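Local coordinates for protein transcription regulator AmtR (Mycobacterium smegmatis, PDB 5E57) that probably binds DNA as a TetR-family transcription regulator involved in nitrogen regulation, through a predicted helix-turn-helix motif joined to a ligand-binding domain, at residues L103-L108 against S158-R163. Numbering follows the deposited sequence.
With ACT (acetate ion), chain D.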
loop_
_atom_site.group_PDB
_atom_site.type_symbol
_atom_site.label_atom_id
_atom_site.label_comp_id
_atom_site.label_asym_id
_atom_site.label_seq_id
_atom_site.Cartn_x
_atom_site.Cartn_y
_atom_site.Cartn_z
ATOM N N LEU A 103 -8.135 -4.119 -8.554
ATOM C CA LEU A 103 -9.169 -4.432 -7.503
ATOM C C LEU A 103 -8.637 -4.296 -6.099
ATOM O O LEU A 103 -9.341 -3.971 -5.201
ATOM C CB LEU A 103 -9.726 -5.833 -7.675
ATOM C CG LEU A 103 -10.443 -6.059 -9.022
ATOM C CD1 LEU A 103 -10.604 -7.561 -9.291
ATOM C CD2 LEU A 103 -11.752 -5.260 -9.076
ATOM N N GLY A 104 -7.338 -4.473 -5.898
ATOM C CA GLY A 104 -6.806 -4.345 -4.554
ATOM C C GLY A 104 -6.932 -2.952 -4.029
ATOM O O GLY A 104 -6.791 -2.708 -2.817
ATOM N N ALA A 105 -7.148 -1.997 -4.942
ATOM C CA ALA A 105 -7.368 -0.650 -4.541
ATOM C C ALA A 105 -8.647 -0.552 -3.734
ATOM O O ALA A 105 -8.823 0.424 -3.040
ATOM C CB ALA A 105 -7.497 0.266 -5.746
ATOM N N LEU A 106 -9.525 -1.548 -3.813
ATOM C CA LEU A 106 -10.798 -1.448 -3.050
ATOM C C LEU A 106 -10.649 -1.902 -1.551
ATOM O O LEU A 106 -11.557 -1.713 -0.745
ATOM C CB LEU A 106 -11.846 -2.281 -3.778
ATOM C CG LEU A 106 -12.141 -1.895 -5.238
ATOM C CD1 LEU A 106 -13.022 -2.988 -5.823
ATOM C CD2 LEU A 106 -12.781 -0.507 -5.364
ATOM N N TYR A 107 -9.498 -2.455 -1.181
ATOM C CA TYR A 107 -9.296 -3.002 0.182
ATOM C C TYR A 107 -9.495 -1.966 1.238
ATOM O O TYR A 107 -9.810 -2.293 2.331
ATOM C CB TYR A 107 -7.888 -3.574 0.337
ATOM C CG TYR A 107 -7.581 -4.851 -0.448
ATOM C CD1 TYR A 107 -8.573 -5.620 -1.025
ATOM C CD2 TYR A 107 -6.298 -5.328 -0.514
ATOM C CE1 TYR A 107 -8.274 -6.806 -1.710
ATOM C CE2 TYR A 107 -6.007 -6.511 -1.169
ATOM C CZ TYR A 107 -7.007 -7.238 -1.740
ATOM O OH TYR A 107 -6.702 -8.376 -2.380
ATOM N N LEU A 108 -9.297 -0.698 0.919
ATOM C CA LEU A 108 -9.389 0.352 1.892
ATOM C C LEU A 108 -10.762 1.054 2.003
ATOM O O LEU A 108 -10.949 1.932 2.828
ATOM C CB LEU A 108 -8.348 1.382 1.543
ATOM C CG LEU A 108 -6.918 0.797 1.495
ATOM C CD1 LEU A 108 -5.910 1.946 1.276
ATOM C CD2 LEU A 108 -6.565 -0.043 2.736
ATOM N N SER A 158 1.939 -3.664 -2.060
ATOM C CA SER A 158 2.371 -2.402 -2.654
ATOM C C SER A 158 2.199 -2.359 -4.151
ATOM O O SER A 158 2.143 -1.280 -4.769
ATOM C CB SER A 158 3.792 -2.033 -2.259
ATOM O OG SER A 158 4.721 -2.661 -3.069
ATOM N N VAL A 159 2.047 -3.488 -4.791
ATOM C CA VAL A 159 1.855 -3.428 -6.279
ATOM C C VAL A 159 0.548 -2.683 -6.664
ATOM O O VAL A 159 0.437 -2.107 -7.763
ATOM C CB VAL A 159 2.032 -4.803 -6.973
ATOM C CG1 VAL A 159 3.278 -5.503 -6.486
ATOM C CG2 VAL A 159 0.825 -5.709 -6.790
ATOM N N ILE A 160 -0.415 -2.732 -5.747
ATOM C CA ILE A 160 -1.689 -2.047 -5.885
ATOM C C ILE A 160 -1.431 -0.526 -5.970
ATOM O O ILE A 160 -1.916 0.125 -6.894
ATOM C CB ILE A 160 -2.639 -2.313 -4.733
ATOM C CG1 ILE A 160 -3.115 -3.765 -4.650
ATOM C CG2 ILE A 160 -3.875 -1.404 -4.842
ATOM C CD1 ILE A 160 -3.486 -4.151 -3.201
ATOM N N ASN A 161 -0.612 -0.022 -5.080
ATOM C CA ASN A 161 -0.194 1.374 -5.134
ATOM C C ASN A 161 0.610 1.692 -6.411
ATOM O O ASN A 161 0.444 2.755 -6.982
ATOM C CB ASN A 161 0.630 1.722 -3.917
ATOM C CG ASN A 161 -0.101 1.416 -2.609
ATOM O OD1 ASN A 161 -0.566 2.317 -1.916
ATOM N ND2 ASN A 161 -0.209 0.128 -2.274
ATOM N N SER A 162 1.478 0.785 -6.866
ATOM C CA SER A 162 2.245 0.987 -8.126
ATOM C C SER A 162 1.322 1.110 -9.331
ATOM O O SER A 162 1.509 1.987 -10.171
ATOM C CB SER A 162 3.252 -0.135 -8.393
ATOM O OG SER A 162 4.211 -0.237 -7.359
ATOM N N ARG A 163 0.314 0.235 -9.402
ATOM C CA ARG A 163 -0.668 0.275 -10.488
ATOM C C ARG A 163 -1.470 1.597 -10.551
ATOM O O ARG A 163 -1.885 2.042 -11.621
ATOM C CB ARG A 163 -1.651 -0.886 -10.337
ATOM C CG ARG A 163 -1.084 -2.195 -10.778
ATOM C CD ARG A 163 -2.150 -3.269 -10.792
ATOM N NE ARG A 163 -3.110 -3.048 -11.864
ATOM C CZ ARG A 163 -3.882 -3.986 -12.370
ATOM N NH1 ARG A 163 -3.802 -5.257 -11.902
ATOM N NH2 ARG A 163 -4.740 -3.671 -13.366
HETATM C C ACT D . -3.442 -10.192 -1.475
HETATM O O ACT D . -4.403 -9.494 -1.230
HETATM O OXT ACT D . -2.395 -9.963 -0.804
HETATM C CH3 ACT D . -3.588 -11.268 -2.559
#
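Ile160, on helix 151-165, drives both of its branches against the backbone of the 3-10 turn at Gly104 and Ala105. The tight part lies here: Ile160 CG2 presses on the peptide link, 3.3 Å from Ala105 N. With CG1 anti to the carbonyl carbon (chi1 -66°), the other arm lies along the glycine, and Ile160 CD1 reaches Gly104 CA at 3.6 Å, an approach that the bare CA allows. The same CA sits over the centre of the Tyr107 ring, 3.9 Å above its plane, so Gly104 is packed by the isoleucine and by the tyrosine face.

Away from the glycine the fit loosens. Ala105 CB only grazes Ile160 CG2 at 4.1 Å, and Ile160 CD1 comes obliquely to Tyr107 CE2 at 4.0 Å. At the ring edge, Tyr107 OH donates to O of an acetate ion, probably from the crystallisation liquor, at 2.8 Å, and also hydrogen-bonds Thr63 OG1. Leu103 and Leu106 rest on helix 9-23, in the TetR-family DNA-binding region, so the loop bridges that helix and helix 151-165. Van der Waals fit at the glycine thus sets the loop-helix spacing, supplemented by a hydrogen bond between Asn102 ND2 and Ile160 O.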